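Local atomic coordinates of estrogen receptor (Crassostrea gigas, PDB entry 4N1Y), a protein that belongs to the steroid-type nuclear hormone receptors and probably regulates transcription constitutively, without needing hormone to switch it on. Residues B[11-16]-B[58-63]; B[50-55]-B[80-85]; B[89-94]-B[125-130]; B[136-141]-B[178-183]; B[144-149]-B[168-173]. All coordinates share one frame; numbering follows the deposited sequence.

Contact 1 of 5, residues B[11-16]-B[58-63]; sequences LQALNK and NVPGYT
A13 and L14, at the end of helix 7-15, run alongside N58 and V59, with CA atoms 6.8 Å apart for A13 and N58 and 6.3 Å apart for L14 and V59. The loop then folds back in a type II beta turn from V59 to Y62. At the phi of G61 (108°) a CB would press on the carbonyl O of P60, so this corner suits a residue without a side chain. The apolar touch is led by L14, whose CG lies anti to its carbonyl carbon (chi1 -64°) and thus carries CD2 out to V59 CG2, 3.7 Å away. The same methyl, CD2 of L14, comes within 4.2 Å of CD of the P60 ring. A13 CB lies 4.3 Å from N58 O and 4.4 Å from P60 CD. On another side of the helix, N15 ND2 bonds L11 O at 2.9 Å, and the N15 backbone N reaches that oxygen from the opposite face of its carbonyl plane; ND2 is also bonded to D138. L14 also meets L142 and A145 of helix 137-149. V59 touches A145 and M165, and Y62 touches L148, M165, L73 and I74, so the loop packs on helices 7-15, 137-149, 159-180 and 67-89.

Contact 2 of 5, residues B[50-55]-B[80-85]; sequences VHLINW and ELLLLN
L52 lays its two methyls over the root of L81, with L52 CD1 3.7 Å and L52 CD2 4.1 Å from L81 CB. Its CG stands anti to the carbonyl carbon (chi1 -74°), which places both methyls against L81. There the branches part: CD1 goes on to L82 CD2 at 4.1 Å, while CD2 runs past the N85 amide, 3.9 Å from its ND2. One turn later, W55 brings CZ3 to within 4.2 Å of L81 CD1, so L81 is touched at its root by L52 and at its tip by the indole. The two helix segments cross almost perpendicularly, at 101° with axes 11.2 Å apart, consistent with a small contact in which L52 does most of the bridging. Both helices belong to the helical sandwich of a nuclear receptor ligand-binding domain; L19 touches L52, W55 and N85, and Q144 and V147 border L81. With an alanine in place of L52 both methyls are gone, which would probably open a gap beside L81 and L82 and deprive the N85 amide of this apolar neighbour. All five touching residues are buried and apolar except N85, whose ND2 only packs against L52 CD2, so no directional bond fixes one exact register.

Contact 3 of 5, residues B[89-94]-B[125-130]; sequences RSIEHG and AVSEQM
S90, I91 and G94 are the residues that meet helix 117-132, and they follow directly on R89, the last helical residue of helix 67-89. R89 turns its CB from helix 117-132; its NH2 makes a long, weak ion pair with E48, and the equivalent arginine and glutamate hold the A-ring hydroxyl of estradiol in vertebrate estrogen receptors. S90 ends the helical backbone. Its OG bonds C86 O one turn back and A99 N of strand 97-99, while its CB lies 3.6 Å from S127 OG. The closest approach of the contact is between S90 O and that same S127 OG, 3.2 Å apart. The serine oxygen, placed anti to the S127 backbone N (chi1 -169°), is bonded to A87 O on the same helix end, so it fits between the last turn and the chain leaving it. S127 OG is also 3.3 Å from I91 N, but the angle is too poor for a bond. The chain next makes a short 3-10 turn, with H93 N bonded to S90 O at 3.0 Å, on its way into the small antiparallel hairpin of strands 97-99 and 104-107, a regular feature of nuclear receptor ligand-binding domains. Within this turn I91 supplies the apolar grip: its CD1 is 3.9 Å from M130 CB, its CG1 4.1 Å from the same M130 CB, and the two side chains cross at about a right angle. G94, with phi at +41°, brings its backbone C to 4.4 Å from E128 CG; the E128 carboxylate continues outward to a salt bridge with R155 of the second subunit.

Contact 4 of 5, residues B[136-141]-B[178-183]; sequences HKDELL and QKYHPD
A capping box formed by H136 and E139 starts helix 137-149, and the end of helix 159-180 closes over it. H136 N gives its hydrogen to E139 OE1 at 2.8 Å, and H136 ND1 accepts from D138 N at 3.0 Å. The imidazole, turned anti to its own backbone N (chi1 -168°), lies flat under the phenol of Y180 in a face-to-face stack: ring centroids 3.6 Å apart, planes at 13°. H136 CB also sits over the phenol face, a CH-pi contact. At the far edge of the ring, Y180 OH donates to D138 OD2 at 2.7 Å, approaching 41° out of the carboxylate plane. K179 CD lies against the opposite face of the phenol, near its rim. Replacing Y180 by an alanine removes the phenol, which would probably leave D138 OD2 without this donor and the H136 imidazole freer to turn. H181, the first residue past helix 159-180, binds the other half of the box. Its NE2 donates to E139 OE1 at 2.8 Å, almost in its own ring plane, while E139 OE2 is bonded to H187. E139 OE1 is therefore gripped twice, by H136 N and H181 NE2 coming from opposite faces of the carboxylate.

Contact 5 of 5, residues B[144-149]-B[168-173]; sequences QAMVLV and SLLDAI
M146 threads from helix 137-149 into the side of helix 159-180. Its CB stands 4.2 Å from I173 CD1, and CG, set anti to the backbone N (chi1 -171°), stays about as far from that methyl. The chain then bends at its second torsion, so that SD passes more than 4 Å from any atom across the contact, and bends again at the third (chi3 88°). This double bend drives CE between three side chains: M146 CE is 3.4 Å from L169 CB, 3.6 Å from L170 CD2 and 3.6 Å from I173 CD1. L169 answers in the other direction. Its side chain slides past that of M146 and ends with CD1 near both methyls of V149, at 3.6 Å from V149 CG1, the two side chains meeting tip to tip. L169 CD1 also lies 3.8 Å from A145 CB, which faces L14 and V59 as well. The helix segments run nearly antiparallel, at 155° with axes 10.2 Å apart. In the helical sandwich of the ligand-binding domain this seam lies beside the dimer interface: L193 of the second subunit packs on M146, and P189 of that subunit on L170. Since only aliphatic carbon, one thioether and a little backbone meet here, the pairing probably rests on shape and on burial of apolar surface, while the salt bridge of D171 goes to R186 of the second subunit.

Contact 2 lies deepest, its centre about 5 Å from the centre of the chain, and like contact 5 joins helices through buried, mostly apolar side chains; Q144, packed against W55 and L81, leads from one to the other. Contacts 4 and 5 both hold helices 137-149 and 159-180 together: contact 5, nested within the loop closed by contact 4, is apolar, whereas contact 4, near the surface, uses a ring stack and hydrogen bonds to carboxylates. Contacts 1 and 3 are partly buried. Contact 1 continues contact 5 where V59 and L14 touch A145 and Y62 touches L148. Contact 3 mixes serine polarity with isoleucine packing and meets contact 2 where L84 touches M130. Contacts 3 and 5 alone also reach the second subunit.

Contact 1 of 5, residues B[11-16]-B[58-63]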
# COMPACT_ATOMS: atom_id res chain seq x y z
N LEU B 11 14.49 10.12 17.31
CA LEU B 11 14.57 11.26 16.41
C LEU B 11 15.98 11.82 16.26
O LEU B 11 16.41 12.18 15.16
CB LEU B 11 13.62 12.37 16.85
CG LEU B 11 12.23 12.22 16.23
CD1 LEU B 11 11.31 13.36 16.63
CD2 LEU B 11 12.31 12.08 14.72
N GLN B 12 16.70 11.91 17.37
CA GLN B 12 18.09 12.31 17.29
C GLN B 12 18.86 11.34 16.43
O GLN B 12 19.61 11.76 15.55
CB GLN B 12 18.70 12.43 18.68
CG GLN B 12 18.15 13.61 19.44
CD GLN B 12 18.68 13.70 20.86
OE1 GLN B 12 19.08 12.70 21.45
NE2 GLN B 12 18.73 14.92 21.40
N ALA B 13 18.64 10.05 16.63
CA ALA B 13 19.36 9.02 15.89
C ALA B 13 19.07 9.18 14.39
O ALA B 13 20.00 9.32 13.58
CB ALA B 13 18.97 7.63 16.37
N LEU B 14 17.79 9.17 14.03
CA LEU B 14 17.37 9.37 12.65
C LEU B 14 17.87 10.69 12.06
O LEU B 14 18.11 10.78 10.85
CB LEU B 14 15.85 9.30 12.57
CG LEU B 14 15.23 7.95 12.93
CD1 LEU B 14 13.75 7.98 12.64
CD2 LEU B 14 15.88 6.79 12.18
N ASN B 15 18.00 11.72 12.88
CA ASN B 15 18.43 13.00 12.36
C ASN B 15 19.94 13.09 12.12
O ASN B 15 20.36 13.75 11.17
CB ASN B 15 17.98 14.12 13.29
CG ASN B 15 16.71 14.77 12.82
OD1 ASN B 15 16.72 15.59 11.90
ND2 ASN B 15 15.59 14.37 13.41
N LYS B 16 20.76 12.45 12.96
CA LYS B 16 22.20 12.49 12.68
C LYS B 16 22.54 11.42 11.64
O LYS B 16 23.71 11.18 11.35
CB LYS B 16 23.07 12.29 13.95
CG LYS B 16 22.49 11.44 15.09
CD LYS B 16 23.40 11.43 16.35
CE LYS B 16 23.00 10.33 17.36
NZ LYS B 16 23.38 8.94 16.96
N ASN B 58 21.27 2.67 11.05
CA ASN B 58 21.16 3.66 12.10
C ASN B 58 19.78 3.69 12.70
O ASN B 58 19.59 4.30 13.75
CB ASN B 58 21.50 5.06 11.58
CG ASN B 58 22.97 5.23 11.29
OD1 ASN B 58 23.57 4.46 10.55
ND2 ASN B 58 23.56 6.25 11.90
N VAL B 59 18.80 3.06 12.06
CA VAL B 59 17.46 3.03 12.64
C VAL B 59 17.50 2.14 13.87
O VAL B 59 17.80 0.95 13.77
CB VAL B 59 16.41 2.58 11.64
CG1 VAL B 59 15.05 2.56 12.29
CG2 VAL B 59 16.41 3.52 10.43
N PRO B 60 17.22 2.73 15.05
CA PRO B 60 17.42 2.04 16.33
C PRO B 60 16.69 0.72 16.38
O PRO B 60 15.49 0.65 16.14
CB PRO B 60 16.87 3.03 17.36
CG PRO B 60 16.09 4.02 16.58
CD PRO B 60 16.69 4.08 15.23
N GLY B 61 17.46 -0.34 16.66
CA GLY B 61 16.93 -1.68 16.75
C GLY B 61 17.37 -2.52 15.57
O GLY B 61 17.56 -3.72 15.70
N TYR B 62 17.56 -1.86 14.43
CA TYR B 62 17.77 -2.55 13.15
C TYR B 62 19.02 -3.45 13.13
O TYR B 62 19.00 -4.57 12.61
CB TYR B 62 17.86 -1.53 12.02
CG TYR B 62 17.89 -2.13 10.63
CD1 TYR B 62 16.70 -2.42 9.97
CD2 TYR B 62 19.09 -2.42 9.99
CE1 TYR B 62 16.70 -2.98 8.71
CE2 TYR B 62 19.10 -2.98 8.72
CZ TYR B 62 17.90 -3.25 8.10
OH TYR B 62 17.87 -3.79 6.84
N THR B 63 20.11 -2.96 13.71
CA THR B 63 21.33 -3.74 13.67
C THR B 63 21.27 -4.94 14.61
O THR B 63 22.18 -5.76 14.65
CB THR B 63 22.53 -2.87 14.00
OG1 THR B 63 22.28 -2.15 15.21
CG2 THR B 63 22.75 -1.90 12.87

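Contact 2 of 5, residues B[50-55]-B[80-85]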
# COMPACT_ATOMS: atom_id res chain seq x y z
N VAL B 50 22.81 3.02 -1.84
CA VAL B 50 23.92 2.79 -0.91
C VAL B 50 23.73 3.59 0.38
O VAL B 50 24.02 3.12 1.47
CB VAL B 50 25.27 3.17 -1.53
CG1 VAL B 50 26.36 3.04 -0.49
CG2 VAL B 50 25.58 2.28 -2.71
N HIS B 51 23.27 4.82 0.23
CA HIS B 51 23.00 5.69 1.37
C HIS B 51 21.90 5.16 2.28
O HIS B 51 22.05 5.22 3.50
CB HIS B 51 22.63 7.08 0.86
CG HIS B 51 23.80 7.86 0.35
ND1 HIS B 51 24.80 8.34 1.17
CD2 HIS B 51 24.13 8.25 -0.90
CE1 HIS B 51 25.70 8.99 0.45
NE2 HIS B 51 25.32 8.95 -0.81
N LEU B 52 20.82 4.64 1.70
CA LEU B 52 19.71 4.06 2.47
C LEU B 52 20.18 2.94 3.37
O LEU B 52 19.89 2.91 4.57
CB LEU B 52 18.65 3.50 1.53
CG LEU B 52 17.72 4.45 0.79
CD1 LEU B 52 16.79 3.61 -0.05
CD2 LEU B 52 16.94 5.31 1.76
N ILE B 53 20.88 2.00 2.76
CA ILE B 53 21.48 0.87 3.43
C ILE B 53 22.33 1.29 4.64
O ILE B 53 22.26 0.67 5.72
CB ILE B 53 22.34 0.10 2.43
CG1 ILE B 53 21.42 -0.44 1.33
CG2 ILE B 53 23.21 -0.96 3.13
CD1 ILE B 53 22.16 -1.04 0.17
N ASN B 54 23.13 2.33 4.46
CA ASN B 54 23.97 2.83 5.54
C ASN B 54 23.08 3.48 6.59
O ASN B 54 23.31 3.39 7.81
CB ASN B 54 24.99 3.83 5.00
CG ASN B 54 26.09 3.17 4.19
OD1 ASN B 54 26.24 1.94 4.21
ND2 ASN B 54 26.87 3.97 3.47
N TRP B 55 22.05 4.13 6.10
CA TRP B 55 21.10 4.83 6.92
C TRP B 55 20.27 3.88 7.76
O TRP B 55 20.03 4.12 8.94
CB TRP B 55 20.20 5.68 6.03
CG TRP B 55 18.99 6.11 6.70
CD1 TRP B 55 18.84 7.17 7.54
CD2 TRP B 55 17.73 5.46 6.64
NE1 TRP B 55 17.55 7.24 7.99
CE2 TRP B 55 16.84 6.20 7.45
CE3 TRP B 55 17.25 4.33 5.97
CZ2 TRP B 55 15.51 5.84 7.62
CZ3 TRP B 55 15.92 3.97 6.13
CH2 TRP B 55 15.06 4.73 6.96
N GLU B 80 10.23 1.91 -2.38
CA GLU B 80 9.30 2.78 -1.66
C GLU B 80 10.07 3.92 -1.00
O GLU B 80 9.68 5.08 -1.07
CB GLU B 80 8.52 2.01 -0.59
CG GLU B 80 7.91 0.71 -1.06
CD GLU B 80 7.29 -0.09 0.09
OE1 GLU B 80 6.58 0.52 0.93
OE2 GLU B 80 7.55 -1.32 0.19
N LEU B 81 11.20 3.58 -0.39
CA LEU B 81 12.03 4.58 0.27
C LEU B 81 12.51 5.63 -0.72
O LEU B 81 12.45 6.82 -0.43
CB LEU B 81 13.21 3.92 0.98
CG LEU B 81 12.80 3.12 2.22
CD1 LEU B 81 13.96 2.29 2.77
CD2 LEU B 81 12.18 4.02 3.31
N LEU B 82 12.98 5.19 -1.88
CA LEU B 82 13.40 6.12 -2.92
C LEU B 82 12.27 7.09 -3.27
O LEU B 82 12.49 8.30 -3.30
CB LEU B 82 13.87 5.38 -4.16
CG LEU B 82 15.16 4.59 -3.99
CD1 LEU B 82 15.48 3.80 -5.24
CD2 LEU B 82 16.31 5.55 -3.68
N LEU B 83 11.09 6.55 -3.56
CA LEU B 83 9.95 7.36 -3.97
C LEU B 83 9.44 8.24 -2.83
O LEU B 83 9.09 9.40 -3.04
CB LEU B 83 8.82 6.48 -4.49
CG LEU B 83 9.25 5.59 -5.66
CD1 LEU B 83 8.07 4.78 -6.23
CD2 LEU B 83 9.93 6.41 -6.75
N LEU B 84 9.40 7.68 -1.63
CA LEU B 84 8.96 8.45 -0.48
C LEU B 84 9.84 9.68 -0.31
O LEU B 84 9.34 10.78 -0.08
CB LEU B 84 8.96 7.61 0.80
CG LEU B 84 8.57 8.43 2.02
CD1 LEU B 84 7.07 8.54 2.06
CD2 LEU B 84 9.08 7.81 3.30
N ASN B 85 11.15 9.49 -0.42
CA ASN B 85 12.08 10.59 -0.28
C ASN B 85 11.88 11.63 -1.35
O ASN B 85 11.77 12.83 -1.07
CB ASN B 85 13.52 10.08 -0.35
CG ASN B 85 13.92 9.33 0.89
OD1 ASN B 85 13.23 9.39 1.91
ND2 ASN B 85 15.04 8.63 0.82

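Contact 3 of 5, residues B[89-94]-B[125-130]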
# COMPACT_ATOMS: atom_id res chain seq x y z
N ARG B 89 11.39 15.55 -1.19
CA ARG B 89 12.27 16.46 -1.92
C ARG B 89 11.46 17.37 -2.84
O ARG B 89 11.88 18.49 -3.14
CB ARG B 89 13.33 15.70 -2.75
CG ARG B 89 14.63 15.37 -2.03
CD ARG B 89 15.68 14.77 -2.98
NE ARG B 89 15.20 13.57 -3.66
CZ ARG B 89 15.37 12.33 -3.20
NH1 ARG B 89 16.01 12.12 -2.05
NH2 ARG B 89 14.90 11.28 -3.87
N SER B 90 10.29 16.90 -3.25
CA SER B 90 9.51 17.57 -4.28
C SER B 90 8.35 18.40 -3.73
O SER B 90 7.54 18.92 -4.50
CB SER B 90 8.99 16.54 -5.28
OG SER B 90 10.09 15.96 -5.97
N ILE B 91 8.27 18.51 -2.41
CA ILE B 91 7.14 19.16 -1.75
C ILE B 91 6.85 20.58 -2.23
O ILE B 91 5.69 20.96 -2.35
CB ILE B 91 7.36 19.22 -0.21
CG1 ILE B 91 7.05 17.89 0.45
CG2 ILE B 91 6.51 20.32 0.45
CD1 ILE B 91 6.91 18.01 1.93
N GLU B 92 7.90 21.35 -2.56
CA GLU B 92 7.70 22.75 -2.96
C GLU B 92 7.07 22.86 -4.34
O GLU B 92 6.44 23.86 -4.66
CB GLU B 92 9.01 23.56 -2.95
CG GLU B 92 10.06 23.19 -4.00
CD GLU B 92 10.95 22.01 -3.64
OE1 GLU B 92 10.66 21.30 -2.64
OE2 GLU B 92 11.96 21.80 -4.35
N HIS B 93 7.24 21.83 -5.16
CA HIS B 93 6.75 21.90 -6.52
C HIS B 93 5.24 21.67 -6.60
O HIS B 93 4.68 21.67 -7.69
CB HIS B 93 7.46 20.86 -7.39
CG HIS B 93 8.94 20.92 -7.28
ND1 HIS B 93 9.71 21.75 -8.06
CD2 HIS B 93 9.80 20.24 -6.49
CE1 HIS B 93 10.98 21.59 -7.75
NE2 HIS B 93 11.06 20.67 -6.80
N GLY B 94 4.61 21.45 -5.45
CA GLY B 94 3.18 21.22 -5.38
C GLY B 94 2.66 20.32 -6.48
O GLY B 94 1.73 20.68 -7.21
N ALA B 125 1.43 13.32 -6.66
CA ALA B 125 0.21 13.57 -5.90
C ALA B 125 0.47 13.38 -4.40
O ALA B 125 -0.00 14.16 -3.58
CB ALA B 125 -0.91 12.64 -6.35
N VAL B 126 1.22 12.34 -4.07
CA VAL B 126 1.59 12.11 -2.69
C VAL B 126 2.37 13.32 -2.20
O VAL B 126 2.12 13.81 -1.09
CB VAL B 126 2.44 10.82 -2.52
CG1 VAL B 126 3.21 10.87 -1.22
CG2 VAL B 126 1.55 9.57 -2.59
N SER B 127 3.28 13.83 -3.03
CA SER B 127 4.03 15.04 -2.70
C SER B 127 3.11 16.20 -2.32
O SER B 127 3.29 16.84 -1.27
CB SER B 127 4.92 15.46 -3.86
OG SER B 127 5.83 16.47 -3.46
N GLU B 128 2.08 16.42 -3.14
CA GLU B 128 1.13 17.47 -2.88
C GLU B 128 0.40 17.27 -1.56
O GLU B 128 0.13 18.24 -0.83
CB GLU B 128 0.08 17.53 -3.98
CG GLU B 128 -0.64 18.86 -4.00
CD GLU B 128 -1.88 18.84 -4.85
OE1 GLU B 128 -2.02 17.90 -5.66
OE2 GLU B 128 -2.71 19.76 -4.70
N GLN B 129 0.09 16.02 -1.24
CA GLN B 129 -0.58 15.74 0.02
C GLN B 129 0.32 16.04 1.20
O GLN B 129 -0.15 16.57 2.21
CB GLN B 129 -1.04 14.29 0.06
CG GLN B 129 -2.04 14.00 -1.01
CD GLN B 129 -3.27 14.84 -0.87
OE1 GLN B 129 -3.75 15.07 0.23
NE2 GLN B 129 -3.78 15.32 -2.00
N MET B 130 1.61 15.75 1.06
CA MET B 130 2.56 16.06 2.12
C MET B 130 2.61 17.57 2.33
O MET B 130 2.67 18.05 3.47
CB MET B 130 3.94 15.52 1.80
CG MET B 130 4.01 14.01 1.65
SD MET B 130 5.67 13.57 1.10
CE MET B 130 5.85 11.90 1.69

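Contact 4 of 5, residues B[136-141]-B[178-183]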
# COMPACT_ATOMS: atom_id res chain seq x y z
N HIS B 136 6.45 17.84 8.58
CA HIS B 136 7.76 18.25 9.07
C HIS B 136 8.84 17.19 8.72
O HIS B 136 8.50 16.03 8.48
CB HIS B 136 7.68 18.44 10.58
CG HIS B 136 8.87 19.13 11.18
ND1 HIS B 136 9.99 18.45 11.60
CD2 HIS B 136 9.09 20.44 11.44
CE1 HIS B 136 10.87 19.31 12.08
NE2 HIS B 136 10.35 20.52 12.00
N LYS B 137 10.11 17.60 8.64
CA LYS B 137 11.20 16.66 8.36
C LYS B 137 11.20 15.49 9.34
O LYS B 137 11.28 14.31 8.93
CB LYS B 137 12.56 17.35 8.41
CG LYS B 137 13.70 16.45 7.95
CD LYS B 137 15.05 17.05 8.30
CE LYS B 137 16.22 16.13 7.92
NZ LYS B 137 17.52 16.86 8.01
N ASP B 138 11.09 15.81 10.64
CA ASP B 138 11.03 14.79 11.68
C ASP B 138 9.96 13.76 11.42
O ASP B 138 10.13 12.59 11.72
CB ASP B 138 10.81 15.42 13.04
CG ASP B 138 12.00 16.18 13.52
OD1 ASP B 138 13.07 16.06 12.90
OD2 ASP B 138 11.87 16.88 14.54
N GLU B 139 8.83 14.20 10.89
CA GLU B 139 7.78 13.26 10.56
C GLU B 139 8.23 12.40 9.39
O GLU B 139 8.00 11.20 9.39
CB GLU B 139 6.48 13.99 10.24
CG GLU B 139 6.04 14.93 11.36
CD GLU B 139 4.73 15.63 11.05
OE1 GLU B 139 4.79 16.77 10.53
OE2 GLU B 139 3.64 15.06 11.30
N LEU B 140 8.91 13.00 8.41
CA LEU B 140 9.36 12.21 7.27
C LEU B 140 10.40 11.16 7.67
O LEU B 140 10.32 10.00 7.26
CB LEU B 140 9.96 13.10 6.17
CG LEU B 140 10.55 12.16 5.10
CD1 LEU B 140 9.58 11.83 3.95
CD2 LEU B 140 11.90 12.63 4.58
N LEU B 141 11.37 11.58 8.48
CA LEU B 141 12.35 10.67 9.04
C LEU B 141 11.66 9.45 9.68
O LEU B 141 12.06 8.31 9.46
CB LEU B 141 13.23 11.39 10.06
CG LEU B 141 14.14 12.44 9.40
CD1 LEU B 141 15.05 13.13 10.39
CD2 LEU B 141 14.96 11.78 8.33
N GLN B 178 2.02 15.35 17.62
CA GLN B 178 1.45 16.20 18.62
C GLN B 178 2.27 17.49 18.71
O GLN B 178 1.72 18.57 18.90
CB GLN B 178 1.39 15.49 19.98
CG GLN B 178 0.73 16.31 21.12
CD GLN B 178 -0.70 16.73 20.84
OE1 GLN B 178 -1.33 16.25 19.90
NE2 GLN B 178 -1.22 17.64 21.64
N LYS B 179 3.58 17.36 18.51
CA LYS B 179 4.49 18.50 18.61
C LYS B 179 4.24 19.54 17.50
O LYS B 179 4.12 20.72 17.77
CB LYS B 179 5.94 18.02 18.57
CG LYS B 179 6.94 19.07 18.95
CD LYS B 179 8.36 18.66 18.62
CE LYS B 179 9.33 19.74 19.09
NZ LYS B 179 10.77 19.38 18.92
N TYR B 180 4.20 19.09 16.25
CA TYR B 180 4.07 20.01 15.13
C TYR B 180 2.63 20.24 14.72
O TYR B 180 2.33 21.18 13.99
CB TYR B 180 4.87 19.51 13.92
CG TYR B 180 6.33 19.40 14.21
CD1 TYR B 180 7.10 20.54 14.41
CD2 TYR B 180 6.94 18.16 14.33
CE1 TYR B 180 8.44 20.45 14.70
CE2 TYR B 180 8.28 18.05 14.62
CZ TYR B 180 9.03 19.19 14.80
OH TYR B 180 10.37 19.09 15.10
N HIS B 181 1.72 19.37 15.17
CA HIS B 181 0.31 19.55 14.81
C HIS B 181 -0.65 19.22 15.96
O HIS B 181 -1.48 18.35 15.82
CB HIS B 181 -0.03 18.67 13.60
CG HIS B 181 0.99 18.72 12.51
ND1 HIS B 181 1.07 19.76 11.60
CD2 HIS B 181 1.97 17.85 12.17
CE1 HIS B 181 2.06 19.53 10.76
NE2 HIS B 181 2.62 18.37 11.08
N PRO B 182 -0.56 19.96 17.08
CA PRO B 182 -1.29 19.64 18.32
C PRO B 182 -2.80 19.54 18.16
O PRO B 182 -3.43 20.41 17.53
CB PRO B 182 -0.95 20.81 19.24
CG PRO B 182 -0.60 21.92 18.30
CD PRO B 182 0.09 21.28 17.15
N ASP B 183 -3.35 18.47 18.72
CA ASP B 183 -4.79 18.22 18.83
C ASP B 183 -5.45 17.89 17.50
O ASP B 183 -6.67 17.77 17.42
CB ASP B 183 -5.48 19.41 19.49
CG ASP B 183 -4.98 19.64 20.90
OD1 ASP B 183 -4.40 18.68 21.46
OD2 ASP B 183 -5.17 20.75 21.44

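Contact 5 of 5, residues B[144-149]-B[168-173]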
# COMPACT_ATOMS: atom_id res chain seq x y z
N GLN B 144 10.05 7.18 6.88
CA GLN B 144 10.91 6.26 6.18
C GLN B 144 11.26 5.09 7.11
O GLN B 144 11.23 3.94 6.69
CB GLN B 144 12.15 6.96 5.61
CG GLN B 144 12.78 8.02 6.43
CD GLN B 144 13.84 8.77 5.64
OE1 GLN B 144 14.79 9.32 6.19
NE2 GLN B 144 13.65 8.82 4.33
N ALA B 145 11.56 5.38 8.37
CA ALA B 145 11.89 4.32 9.31
C ALA B 145 10.71 3.35 9.37
O ALA B 145 10.88 2.11 9.36
CB ALA B 145 12.18 4.88 10.65
N MET B 146 9.52 3.92 9.40
CA MET B 146 8.30 3.13 9.40
C MET B 146 8.16 2.30 8.11
O MET B 146 7.84 1.11 8.17
CB MET B 146 7.10 4.05 9.57
CG MET B 146 5.83 3.31 9.78
SD MET B 146 6.07 2.09 11.08
CE MET B 146 5.66 3.10 12.49
N VAL B 147 8.44 2.92 6.97
CA VAL B 147 8.34 2.23 5.68
C VAL B 147 9.24 1.00 5.71
O VAL B 147 8.87 -0.07 5.24
CB VAL B 147 8.74 3.14 4.50
CG1 VAL B 147 8.85 2.31 3.20
CG2 VAL B 147 7.71 4.23 4.33
N LEU B 148 10.43 1.18 6.27
CA LEU B 148 11.40 0.11 6.45
C LEU B 148 10.89 -1.02 7.34
O LEU B 148 10.88 -2.17 6.92
CB LEU B 148 12.67 0.70 7.06
CG LEU B 148 13.77 -0.29 7.43
CD1 LEU B 148 14.32 -0.90 6.17
CD2 LEU B 148 14.85 0.45 8.19
N VAL B 149 10.44 -0.70 8.54
CA VAL B 149 10.05 -1.75 9.48
C VAL B 149 8.68 -2.35 9.15
O VAL B 149 8.33 -3.42 9.65
CB VAL B 149 10.02 -1.23 10.95
CG1 VAL B 149 11.32 -0.51 11.28
CG2 VAL B 149 8.83 -0.31 11.19
N SER B 168 7.88 1.22 18.93
CA SER B 168 8.62 2.43 19.25
C SER B 168 8.39 3.49 18.18
O SER B 168 8.18 4.65 18.50
CB SER B 168 10.12 2.18 19.39
OG SER B 168 10.41 1.27 20.43
N LEU B 169 8.40 3.08 16.91
CA LEU B 169 8.18 4.04 15.84
C LEU B 169 6.77 4.64 15.91
O LEU B 169 6.61 5.86 15.79
CB LEU B 169 8.43 3.39 14.49
CG LEU B 169 9.93 3.21 14.29
CD1 LEU B 169 10.26 2.53 12.97
CD2 LEU B 169 10.61 4.55 14.41
N LEU B 170 5.77 3.81 16.16
CA LEU B 170 4.39 4.27 16.28
C LEU B 170 4.24 5.34 17.38
O LEU B 170 3.58 6.35 17.17
CB LEU B 170 3.47 3.11 16.59
CG LEU B 170 3.13 2.20 15.42
CD1 LEU B 170 2.18 1.10 15.89
CD2 LEU B 170 2.52 3.00 14.28
N ASP B 171 4.87 5.12 18.53
CA ASP B 171 4.86 6.11 19.59
C ASP B 171 5.53 7.41 19.14
O ASP B 171 5.01 8.49 19.39
CB ASP B 171 5.58 5.59 20.83
CG ASP B 171 4.83 4.47 21.51
OD1 ASP B 171 3.64 4.26 21.17
OD2 ASP B 171 5.44 3.78 22.37
N ALA B 172 6.67 7.30 18.46
CA ALA B 172 7.42 8.48 18.03
C ALA B 172 6.64 9.30 17.00
O ALA B 172 6.63 10.53 17.03
CB ALA B 172 8.76 8.06 17.48
N ILE B 173 5.96 8.62 16.09
CA ILE B 173 5.15 9.31 15.11
C ILE B 173 4.03 10.10 15.78
O ILE B 173 3.79 11.27 15.48
CB ILE B 173 4.56 8.32 14.12
CG1 ILE B 173 5.63 7.88 13.13
CG2 ILE B 173 3.40 8.93 13.41
CD1 ILE B 173 5.25 6.69 12.29